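Local structure of pectinesterase (5C1E) at residues 20-25 / 38-43; 87-92 / 141-146; 176-179 / 183-186; 9-14 / 26-31; 203-208 / 229-234. The protein hydrolyses the methyl esters of galacturonosyl units in pectin, releasing methanol, and is probably involved in maceration and soft-rotting of plant tissue. All blocks are in the same frame, centred on the assembly; numbering follows the deposited sequence. Where two conformers were deposited one is given.

Contact 1 (20-25 / 38-43); sequences STIGDA and IYVASG
Ile22 and Ala25 of the helix each meet one aliphatic side chain of strand 36-40. Ile22 pairs with Val40 and Ala25 with Ile38. All four residues are buried, and the contact between them is apolar.

The Ile22 side chain crosses that of Val40 at about a right angle. Its CG1 is the atom that comes nearest, 3.9 Å from Val40 CG1, and it also touches the second methyl, Val40 CG2, at 4.1 Å. Val40 CG1 stands anti to the backbone N (chi1 -171°), with CG2 beside that N. This turns the fork of the valine to take Ile22 CG1. The far end of Ile22 follows, with CD1 4.0 Å from Val40 CG1.

One helical turn on, the single methyl of Ala25 points at the strand. Ala25 CB rests against both branches of Ile38, 3.8 Å from CD1 and 4.0 Å from CG2. The short methyl leaves Ile38 CD1 close to the helix backbone, 3.9 Å from Ala25 C.

The other side of the helix start is polar and partly open to solvent. Thr21 is the N-cap, and its OG1 accepts from Asp24 N at 2.9 Å. Ile22 N and Gly23 N are bound by the carboxylate of Glu47. Ser20 and Ser42 are exposed and lie away from the packed side chains.

Val13 of the neighbouring strand 11-13 touches all four apolar residues, and Tyr45 and Ile76 also reach Ile22. The helix thus covers the first strands of the parallel beta-helix, consistent with an N-terminal cap, within a beta-alpha-beta unit of strands 11-13 and 36-40.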
# COMPACT_ATOMS: atom_id res chain seq x y z
N SER A 20 -26.53 -0.63 3.29
CA SER A 20 -26.21 -2.00 2.89
C SER A 20 -24.89 -2.09 2.12
O SER A 20 -24.24 -3.14 2.13
CB SER A 20 -27.33 -2.58 2.03
OG SER A 20 -27.57 -1.76 0.91
N THR A 21 -24.51 -0.99 1.46
CA THR A 21 -23.25 -0.90 0.72
C THR A 21 -22.35 0.23 1.26
O THR A 21 -22.81 1.23 1.82
CB THR A 21 -23.49 -0.70 -0.80
OG1 THR A 21 -23.87 0.66 -1.07
CG2 THR A 21 -24.55 -1.67 -1.34
N ILE A 22 -21.05 0.08 1.04
CA ILE A 22 -20.09 1.12 1.39
C ILE A 22 -20.35 2.35 0.51
O ILE A 22 -20.34 3.46 1.00
CB ILE A 22 -18.63 0.65 1.27
CG1 ILE A 22 -18.39 -0.56 2.20
CG2 ILE A 22 -17.67 1.76 1.66
CD1 ILE A 22 -17.10 -1.27 1.96
N GLY A 23 -20.61 2.12 -0.77
CA GLY A 23 -20.94 3.19 -1.70
C GLY A 23 -22.11 4.06 -1.25
O GLY A 23 -22.08 5.27 -1.42
N ASP A 24 -23.14 3.44 -0.69
CA ASP A 24 -24.28 4.20 -0.19
C ASP A 24 -23.87 5.10 0.97
O ASP A 24 -24.35 6.23 1.06
CB ASP A 24 -25.42 3.28 0.23
CG ASP A 24 -26.10 2.62 -0.95
OD1 ASP A 24 -25.88 3.03 -2.10
OD2 ASP A 24 -26.87 1.68 -0.72
N ALA A 25 -22.99 4.62 1.86
CA ALA A 25 -22.53 5.45 2.99
C ALA A 25 -21.65 6.62 2.52
O ALA A 25 -21.79 7.74 3.00
CB ALA A 25 -21.78 4.62 4.02
N ILE A 38 -16.97 6.27 8.77
CA ILE A 38 -17.85 5.19 8.38
C ILE A 38 -17.27 3.92 9.02
O ILE A 38 -16.05 3.68 8.97
CB ILE A 38 -17.92 5.03 6.84
CG1 ILE A 38 -18.52 6.29 6.19
CG2 ILE A 38 -18.77 3.82 6.46
CD1 ILE A 38 -18.44 6.32 4.67
N TYR A 39 -18.16 3.16 9.64
CA TYR A 39 -17.85 1.84 10.18
C TYR A 39 -18.49 0.79 9.29
O TYR A 39 -19.70 0.83 9.04
CB TYR A 39 -18.39 1.69 11.60
CG TYR A 39 -18.40 0.28 12.16
CD1 TYR A 39 -17.23 -0.33 12.61
CD2 TYR A 39 -19.58 -0.45 12.26
CE1 TYR A 39 -17.24 -1.63 13.12
CE2 TYR A 39 -19.59 -1.74 12.78
CZ TYR A 39 -18.42 -2.32 13.22
OH TYR A 39 -18.44 -3.63 13.73
N VAL A 40 -17.67 -0.15 8.83
CA VAL A 40 -18.13 -1.24 7.97
C VAL A 40 -18.10 -2.54 8.75
O VAL A 40 -17.05 -2.96 9.27
CB VAL A 40 -17.28 -1.35 6.69
CG1 VAL A 40 -17.91 -2.33 5.69
CG2 VAL A 40 -17.14 0.01 6.03
N ALA A 41 -19.27 -3.17 8.85
CA ALA A 41 -19.38 -4.46 9.48
C ALA A 41 -18.95 -5.54 8.52
O ALA A 41 -18.82 -5.33 7.30
CB ALA A 41 -20.80 -4.70 9.95
N SER A 42 -18.74 -6.72 9.09
CA SER A 42 -18.26 -7.89 8.38
C SER A 42 -19.02 -8.11 7.08
O SER A 42 -20.24 -7.91 6.99
CB SER A 42 -18.38 -9.14 9.28
OG SER A 42 -19.70 -9.29 9.80
N GLY A 43 -18.27 -8.53 6.07
CA GLY A 43 -18.84 -8.87 4.79
C GLY A 43 -17.86 -8.77 3.67
O GLY A 43 -16.75 -8.20 3.81

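Contact 2 (87-92 / 141-146); sequences SLDKSA and TLYVKA
This is a mixed contact, part salt bridge and part packing on an aromatic ring, between the short loop of Leu88 and Asp89 and strand 142-146, where it meets Tyr143 and Lys145. The loop runs between helix 82-85 and strand 94-96 and packs on the sheet of strand 142-146.

The salt bridge joins Asp89 OD2 to Lys145 NZ at 2.8 Å. The ammonium comes in on the syn side of the carboxylate, 28° out of its plane. Lys145 gets there because its chain is fully extended, with CG anti to the backbone N (chi1 177°). Asp89 was deposited in two conformers, and this geometry belongs to one of them.

The other oxygen, Asp89 OD1, lies 3.2 Å from Tyr143 CE2. It approaches the ring obliquely, with the carboxylate and ring planes 50° apart. OD1 is buried here without a polar partner in the model; the lysine charge beside OD2 would probably stabilise the ionised carboxylate. Leu88 also meets this ring: its CB is 3.8 Å from Tyr143 CE2, and its CD1 is near the hydroxyl. Lys145 CB lies over one face of the ring, 3.6 Å above the plane.

The loop is held by its own bonds. Ser87 OG accepts from Lys90 N in an ST motif, and Leu88 O takes both the N and OG of Ser91.

Tyr143 stacks on Phe164 of the next strand, an aromatic stack between successive coils of a parallel beta-helix. A glycerol, probably from the crystallisation liquor, bonds weakly to Asp89 OD2. Leu88 is about 9 Å, side chain to side chain, from Asp161, the predicted active-site residue, consistent with a place beside the substrate cleft.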
# COMPACT_ATOMS: atom_id res chain seq x y z
N SER A 87 -7.72 2.66 -17.92
CA SER A 87 -6.53 3.21 -17.28
C SER A 87 -6.22 2.44 -16.01
O SER A 87 -7.05 1.67 -15.53
CB SER A 87 -6.73 4.68 -16.91
OG SER A 87 -7.62 4.81 -15.81
N LEU A 88 -5.02 2.65 -15.46
CA LEU A 88 -4.69 2.09 -14.15
C LEU A 88 -5.68 2.51 -13.06
O LEU A 88 -6.18 1.66 -12.34
CB LEU A 88 -3.28 2.51 -13.71
CG LEU A 88 -2.16 1.88 -14.54
CD1 LEU A 88 -0.86 2.63 -14.26
CD2 LEU A 88 -2.04 0.39 -14.24
N ASP A 89 -5.95 3.81 -12.97
CA ASP A 89 -6.87 4.34 -11.97
C ASP A 89 -8.27 3.77 -12.08
O ASP A 89 -8.90 3.48 -11.07
CB ASP A 89 -6.96 5.87 -12.05
CG ASP A 89 -5.77 6.55 -11.43
OD1 ASP A 89 -4.87 5.84 -10.95
OD2 ASP A 89 -5.72 7.80 -11.45
N LYS A 90 -8.75 3.60 -13.31
CA LYS A 90 -10.09 3.05 -13.56
C LYS A 90 -10.19 1.57 -13.25
O LYS A 90 -11.31 1.08 -13.11
CB LYS A 90 -10.55 3.31 -15.00
CG LYS A 90 -10.90 4.75 -15.27
CD LYS A 90 -11.30 5.00 -16.72
CE LYS A 90 -11.56 6.48 -16.93
NZ LYS A 90 -11.92 6.80 -18.35
N SER A 91 -9.06 0.87 -13.17
CA SER A 91 -9.04 -0.55 -12.80
C SER A 91 -9.10 -0.76 -11.29
O SER A 91 -9.27 -1.89 -10.84
CB SER A 91 -7.78 -1.24 -13.35
OG SER A 91 -6.63 -0.98 -12.56
N ALA A 92 -8.93 0.31 -10.51
CA ALA A 92 -8.76 0.18 -9.07
C ALA A 92 -10.06 -0.18 -8.39
O ALA A 92 -11.10 0.39 -8.71
CB ALA A 92 -8.21 1.47 -8.48
N THR A 141 -0.66 -4.23 -7.74
CA THR A 141 -1.61 -4.25 -6.62
C THR A 141 -1.86 -2.88 -5.99
O THR A 141 -3.01 -2.47 -5.88
CB THR A 141 -1.17 -5.21 -5.51
OG1 THR A 141 -0.94 -6.52 -6.06
CG2 THR A 141 -2.23 -5.26 -4.41
N LEU A 142 -0.80 -2.22 -5.54
CA LEU A 142 -0.91 -0.98 -4.78
C LEU A 142 -0.28 0.17 -5.53
O LEU A 142 0.96 0.28 -5.66
CB LEU A 142 -0.30 -1.16 -3.39
CG LEU A 142 -0.41 0.03 -2.45
CD1 LEU A 142 -1.85 0.34 -2.06
CD2 LEU A 142 0.44 -0.24 -1.23
N TYR A 143 -1.14 1.04 -6.03
CA TYR A 143 -0.70 2.17 -6.82
C TYR A 143 -0.53 3.33 -5.88
O TYR A 143 -1.50 4.01 -5.58
CB TYR A 143 -1.73 2.47 -7.89
CG TYR A 143 -1.32 3.44 -8.99
CD1 TYR A 143 -0.02 3.96 -9.10
CD2 TYR A 143 -2.24 3.82 -9.94
CE1 TYR A 143 0.32 4.83 -10.13
CE2 TYR A 143 -1.91 4.68 -10.97
CZ TYR A 143 -0.63 5.18 -11.07
OH TYR A 143 -0.32 6.05 -12.11
N VAL A 144 0.69 3.50 -5.36
CA VAL A 144 1.00 4.65 -4.52
C VAL A 144 1.35 5.81 -5.47
O VAL A 144 2.51 6.15 -5.68
CB VAL A 144 2.08 4.33 -3.47
CG1 VAL A 144 1.53 3.28 -2.50
CG2 VAL A 144 3.39 3.84 -4.07
N LYS A 145 0.32 6.36 -6.08
CA LYS A 145 0.49 7.18 -7.27
C LYS A 145 1.14 8.52 -6.97
O LYS A 145 2.07 8.94 -7.67
CB LYS A 145 -0.88 7.40 -7.94
CG LYS A 145 -0.81 8.32 -9.16
CD LYS A 145 -2.17 8.40 -9.85
CE LYS A 145 -2.01 9.05 -11.21
NZ LYS A 145 -3.34 9.29 -11.81
N ALA A 146 0.62 9.19 -5.95
CA ALA A 146 1.15 10.50 -5.56
C ALA A 146 0.74 10.85 -4.15
O ALA A 146 -0.24 10.30 -3.62
CB ALA A 146 0.67 11.57 -6.51

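Contact 3 (176-179 / 183-186); sequences IVSN and AITA
Ser178 OG is hydrogen-bonded to the hydroxyl of Tyr162, and at the same time it lies against Ile184, 4.1 Å from CG1. With chi1 at -78°, the oxygen sits beside its own backbone N. The hydroxyl is buried, and the tyrosine satisfies it. Ile184 adds an apolar neighbour.

The closer approach is between two isoleucines. Ile176 and Ile184 meet methyl to methyl through their CG2 branches, 3.8 Å apart. Both have CG2 anti to the backbone N, with CG1 beside that N (chi1 -66° and -65°). In both, CG2 is the branch turned to the other isoleucine. The side chains cross obliquely. Tyr162 touches both isoleucines, and Ile184 is further packed against Val217 and Tyr231. The interface is small, at 109 Å².

Ile184 can reach inward because the chain turns a corner there. Its backbone is in the helical region between extended neighbours, Ala183 and Thr185. The strand before it, 175-178, belongs to a different sheet, so the pair bridges two faces within one coil. Polar groups nearby are bound outside the contact: Thr185 OG1 pairs with Leu219 O, and Asn179 ND2 with Gly137 O.

Ile184 is about 8 Å, side chain to side chain, from the predicted active-site residue Asp161. Aliphatic residues meeting across the inside of a coil, between separate parallel sheets, are characteristic of the parallel beta-helix core.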
# COMPACT_ATOMS: atom_id res chain seq x y z
N ILE A 176 5.03 -7.83 3.42
CA ILE A 176 5.06 -7.63 1.99
C ILE A 176 5.27 -9.01 1.39
O ILE A 176 6.32 -9.64 1.59
CB ILE A 176 6.14 -6.60 1.62
CG1 ILE A 176 5.76 -5.23 2.18
CG2 ILE A 176 6.37 -6.56 0.11
CD1 ILE A 176 6.87 -4.20 2.14
N VAL A 177 4.25 -9.49 0.69
CA VAL A 177 4.09 -10.90 0.35
C VAL A 177 4.06 -11.10 -1.16
O VAL A 177 3.12 -10.66 -1.81
CB VAL A 177 2.80 -11.46 0.97
CG1 VAL A 177 2.67 -12.97 0.71
CG2 VAL A 177 2.75 -11.17 2.47
N SER A 178 5.07 -11.75 -1.71
CA SER A 178 5.11 -12.02 -3.15
C SER A 178 4.39 -13.33 -3.50
O SER A 178 4.71 -14.39 -2.91
CB SER A 178 6.56 -12.08 -3.69
OG SER A 178 7.13 -10.80 -3.86
N ASN A 179 3.46 -13.28 -4.46
CA ASN A 179 2.74 -14.48 -4.93
C ASN A 179 3.14 -14.90 -6.35
O ASN A 179 2.44 -15.70 -6.99
CB ASN A 179 1.22 -14.32 -4.83
CG ASN A 179 0.70 -13.11 -5.58
OD1 ASN A 179 1.46 -12.43 -6.26
ND2 ASN A 179 -0.59 -12.84 -5.46
N ALA A 183 9.36 -7.79 -9.53
CA ALA A 183 9.94 -6.76 -8.68
C ALA A 183 8.87 -6.20 -7.77
O ALA A 183 7.76 -5.95 -8.21
CB ALA A 183 10.56 -5.66 -9.52
N ILE A 184 9.21 -5.99 -6.50
CA ILE A 184 8.22 -5.54 -5.54
C ILE A 184 7.86 -4.07 -5.81
O ILE A 184 6.70 -3.74 -5.93
CB ILE A 184 8.73 -5.68 -4.10
CG1 ILE A 184 8.93 -7.15 -3.75
CG2 ILE A 184 7.74 -5.06 -3.13
CD1 ILE A 184 9.73 -7.40 -2.49
N THR A 185 8.87 -3.21 -5.87
CA THR A 185 8.61 -1.76 -6.08
C THR A 185 8.88 -1.32 -7.51
O THR A 185 9.79 -1.81 -8.17
CB THR A 185 9.43 -0.86 -5.12
OG1 THR A 185 10.85 -0.96 -5.37
CG2 THR A 185 9.12 -1.19 -3.68
N ALA A 186 8.10 -0.35 -7.97
CA ALA A 186 8.35 0.29 -9.24
C ALA A 186 8.05 1.79 -9.13
O ALA A 186 6.99 2.28 -9.52
CB ALA A 186 7.51 -0.37 -10.33

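Contact 4 (9-14 / 26-31); sequences GCLTVG and LDALGS
Leu11 holds CG beside its backbone N (chi1 -72°), with chi2 at 59°, and this carries its methyls to Ala28 and Leu29 at the end of the helix. Leu29 shares that first torsion; its CD1 runs on from the extended chain, and its CD2 is the branch turned to Leu11.

Leu11 CD2 does most of the touching. It lies 3.8 Å from Leu29 CD2 and 4.0 Å from Ala28 CB. Leu11 CD1 adds a looser contact, 4.1 Å from Leu29 CD2. One methyl of Leu29 thus faces the fork of Leu11, and Ala28 adds its single methyl, more exposed than the leucines. The Ala28 side chain points directly at the strand, whereas Leu29 reaches it only with its tip.

Tyr19 covers Leu11 and Ala28 from outside the two segments, and Leu29 continues onto Leu57 and Tyr53. The helix ends just beyond, where Gly30 leaves helical geometry with positive phi; its N is bound to Asp27 O at 3.0 Å. Strand 11-13 is fixed separately. It pairs with strand 36-40 through the backbone, and Cys10 forms a disulfide with Cys37.

The patch lies near the surface: Ala28 is exposed and the two leucines are partly so. Its chemistry is apolar throughout, with small overlap. It seats the last turn of the helix on the edge strand by shape and burial of methyls, while hydrogen bonding is left to the sheet and covalent linkage to the disulfide.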
# COMPACT_ATOMS: atom_id res chain seq x y z
N GLY A 9 -20.03 8.69 16.35
CA GLY A 9 -20.40 9.53 15.23
C GLY A 9 -20.35 8.90 13.86
O GLY A 9 -20.73 9.54 12.89
N CYS A 10 -19.89 7.65 13.75
CA CYS A 10 -19.69 7.06 12.42
C CYS A 10 -20.99 6.57 11.81
O CYS A 10 -21.88 6.12 12.52
CB CYS A 10 -18.67 5.91 12.44
SG CYS A 10 -17.03 6.38 13.02
N LEU A 11 -21.08 6.66 10.49
CA LEU A 11 -22.15 6.02 9.72
C LEU A 11 -21.89 4.51 9.74
O LEU A 11 -20.74 4.08 9.82
CB LEU A 11 -22.13 6.51 8.27
CG LEU A 11 -22.60 7.93 7.93
CD1 LEU A 11 -21.79 8.99 8.65
CD2 LEU A 11 -22.52 8.15 6.43
N THR A 12 -22.95 3.70 9.65
CA THR A 12 -22.78 2.25 9.73
C THR A 12 -23.17 1.56 8.43
O THR A 12 -24.24 1.83 7.89
CB THR A 12 -23.62 1.62 10.82
OG1 THR A 12 -25.00 1.97 10.63
CG2 THR A 12 -23.15 2.08 12.21
N VAL A 13 -22.33 0.64 7.99
CA VAL A 13 -22.58 -0.18 6.82
C VAL A 13 -22.61 -1.63 7.26
O VAL A 13 -21.75 -2.04 8.04
CB VAL A 13 -21.46 -0.05 5.77
CG1 VAL A 13 -21.68 -1.02 4.63
CG2 VAL A 13 -21.38 1.39 5.24
N GLY A 14 -23.57 -2.39 6.77
CA GLY A 14 -23.60 -3.83 6.98
C GLY A 14 -25.00 -4.37 6.87
O GLY A 14 -25.95 -3.61 6.70
N LEU A 26 -20.74 6.34 1.59
CA LEU A 26 -19.93 7.39 0.96
C LEU A 26 -20.83 8.46 0.32
O LEU A 26 -20.61 9.65 0.51
CB LEU A 26 -18.98 6.79 -0.09
CG LEU A 26 -17.85 5.89 0.44
CD1 LEU A 26 -17.12 5.22 -0.71
CD2 LEU A 26 -16.89 6.71 1.29
N ASP A 27 -21.84 8.02 -0.44
CA ASP A 27 -22.83 8.94 -1.03
C ASP A 27 -23.52 9.78 0.04
O ASP A 27 -23.73 10.98 -0.14
CB ASP A 27 -23.91 8.18 -1.85
CG ASP A 27 -23.37 7.58 -3.16
OD1 ASP A 27 -22.26 7.92 -3.59
OD2 ASP A 27 -24.07 6.74 -3.76
N ALA A 28 -23.88 9.14 1.15
CA ALA A 28 -24.54 9.83 2.26
C ALA A 28 -23.72 10.96 2.88
O ALA A 28 -24.28 11.83 3.53
CB ALA A 28 -24.96 8.84 3.33
N LEU A 29 -22.40 10.95 2.71
CA LEU A 29 -21.57 12.06 3.20
C LEU A 29 -21.83 13.35 2.44
O LEU A 29 -21.70 14.43 3.00
CB LEU A 29 -20.08 11.72 3.09
CG LEU A 29 -19.63 10.51 3.91
CD1 LEU A 29 -18.16 10.25 3.65
CD2 LEU A 29 -19.88 10.70 5.40
N GLY A 30 -22.16 13.23 1.16
CA GLY A 30 -22.44 14.39 0.31
C GLY A 30 -21.27 15.35 0.19
O GLY A 30 -20.11 14.94 0.28
N SER A 31 -21.59 16.62 -0.04
CA SER A 31 -20.60 17.68 -0.14
C SER A 31 -20.52 18.33 1.23
O SER A 31 -21.45 19.03 1.64
CB SER A 31 -21.01 18.72 -1.19
OG SER A 31 -21.49 18.09 -2.36

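Contact 5 (203-208 / 229-234); sequences CNIKAA and VIYQNS
Cys203 N donates to Ser234 OG at 3.1 Å, with an N-H...O angle of 159°. The same oxygen gives its proton to Gln232 O at 2.9 Å, two residues back in its own segment. That donor stands well above the carbonyl plane, 55° out of it. Ser234 OG is therefore gripped from both segments. It lies beside its own backbone N (chi1 -66°), which places it between the two partners. A weak further bond runs to Ile200 O.

Close packing accompanies these bonds, with Ser234 CB 3.3 Å from Cys203 O. Ser234 OG is in ordinary van der Waals contact with Cys203 CB, at 4.0 Å.

The serine follows a corner between two parallel sheets of the beta-helix. Asn233 makes the corner with positive phi. Its OD1 is bound by Asn260 ND2, and its ND2 binds Asp201 OD1. The amide bond between Asn233 and Asn260, with Asp201 on the other end of the Asn233 amide, resembles one rung of the asparagine ladders of parallel beta-helix proteins.

The apolar part joins Ile205 and Tyr231. Ile205 CG1 meets the Tyr231 ring at its edge, near the ring plane, 4.0 Å from CE2. The two side chains cross at about a right angle. Tyr231 is anchored at its far end, where OH is hydrogen-bonded to Leu219 O. Ile184 also touches Ile205.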
# COMPACT_ATOMS: atom_id res chain seq x y z
N CYS A 203 9.78 -4.03 8.03
CA CYS A 203 8.81 -4.88 7.36
C CYS A 203 9.34 -6.30 7.24
O CYS A 203 10.51 -6.59 7.53
CB CYS A 203 8.45 -4.32 5.98
SG CYS A 203 7.61 -2.71 6.05
N ASN A 204 8.46 -7.19 6.82
CA ASN A 204 8.77 -8.57 6.58
C ASN A 204 8.43 -8.92 5.14
O ASN A 204 7.27 -8.86 4.74
CB ASN A 204 7.98 -9.46 7.52
CG ASN A 204 8.38 -10.90 7.41
OD1 ASN A 204 9.58 -11.22 7.37
ND2 ASN A 204 7.40 -11.79 7.37
N ILE A 205 9.46 -9.26 4.37
CA ILE A 205 9.29 -9.58 2.94
C ILE A 205 9.39 -11.11 2.80
O ILE A 205 10.39 -11.70 3.20
CB ILE A 205 10.38 -8.88 2.09
CG1 ILE A 205 10.15 -7.37 1.94
CG2 ILE A 205 10.39 -9.45 0.67
CD1 ILE A 205 10.09 -6.59 3.23
N LYS A 206 8.36 -11.74 2.25
CA LYS A 206 8.33 -13.21 2.16
C LYS A 206 7.42 -13.68 1.03
O LYS A 206 6.62 -12.91 0.50
CB LYS A 206 7.85 -13.81 3.49
CG LYS A 206 6.49 -13.28 3.94
CD LYS A 206 5.96 -14.05 5.14
CE LYS A 206 4.93 -13.25 5.92
NZ LYS A 206 3.56 -13.41 5.37
N ALA A 207 7.56 -14.95 0.66
CA ALA A 207 6.67 -15.59 -0.31
C ALA A 207 5.29 -15.86 0.29
O ALA A 207 5.14 -16.06 1.50
CB ALA A 207 7.26 -16.91 -0.78
N ALA A 208 4.27 -15.85 -0.57
CA ALA A 208 2.95 -16.33 -0.20
C ALA A 208 3.05 -17.81 0.12
O ALA A 208 3.94 -18.51 -0.39
CB ALA A 208 1.97 -16.12 -1.35
N VAL A 229 14.19 4.19 -3.49
CA VAL A 229 13.62 3.22 -2.56
C VAL A 229 14.69 2.76 -1.57
O VAL A 229 15.82 2.47 -1.99
CB VAL A 229 13.12 1.99 -3.31
CG1 VAL A 229 12.49 0.99 -2.35
CG2 VAL A 229 12.12 2.38 -4.41
N ILE A 230 14.33 2.72 -0.29
CA ILE A 230 15.18 2.14 0.76
C ILE A 230 14.44 1.05 1.52
O ILE A 230 13.29 1.24 1.94
CB ILE A 230 15.75 3.21 1.74
CG1 ILE A 230 16.65 2.54 2.79
CG2 ILE A 230 14.67 4.03 2.41
CD1 ILE A 230 17.56 3.51 3.50
N TYR A 231 15.09 -0.11 1.68
CA TYR A 231 14.62 -1.15 2.58
C TYR A 231 15.55 -1.13 3.79
O TYR A 231 16.76 -1.32 3.65
CB TYR A 231 14.70 -2.54 1.93
CG TYR A 231 13.64 -2.86 0.88
CD1 TYR A 231 13.72 -2.33 -0.40
CD2 TYR A 231 12.64 -3.79 1.13
CE1 TYR A 231 12.78 -2.66 -1.38
CE2 TYR A 231 11.70 -4.13 0.16
CZ TYR A 231 11.77 -3.55 -1.09
OH TYR A 231 10.85 -3.89 -2.08
N GLN A 232 14.99 -0.86 4.96
CA GLN A 232 15.78 -0.69 6.17
C GLN A 232 15.18 -1.43 7.36
O GLN A 232 13.94 -1.53 7.50
CB GLN A 232 15.93 0.81 6.50
CG GLN A 232 14.62 1.56 6.60
CD GLN A 232 14.82 3.06 6.84
OE1 GLN A 232 15.72 3.66 6.30
NE2 GLN A 232 13.93 3.65 7.59
N ASN A 233 16.05 -1.94 8.23
CA ASN A 233 15.60 -2.59 9.46
C ASN A 233 14.55 -3.69 9.21
O ASN A 233 13.68 -3.91 10.05
CB ASN A 233 15.02 -1.56 10.43
CG ASN A 233 15.97 -0.42 10.72
OD1 ASN A 233 17.13 -0.64 11.03
ND2 ASN A 233 15.47 0.82 10.64
N SER A 234 14.65 -4.37 8.06
CA SER A 234 13.63 -5.30 7.62
C SER A 234 14.16 -6.71 7.46
O SER A 234 15.38 -6.93 7.35
CB SER A 234 13.04 -4.86 6.28
OG SER A 234 12.34 -3.65 6.41

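Contacts 1 and 4 share helix 22-29 and the first strands of the beta-helix. Their centres are about 8 Å apart, and backbone bonds join strand 11-13 to strand 36-40. Both are apolar, but contact 1 is buried while contact 4 is a surface patch. Contacts 3 and 5 lie on the opposite side of the chain's centre. They too are adjacent, because strands 175-178 and 204-207 are neighbours and Tyr231 reaches Ile184. Both are buried; contact 3 is chiefly aliphatic, and contact 5 adds hydrogen bonds at a corner. Contact 2 touches none of the others. Partly open, it alone carries a salt bridge between its segments.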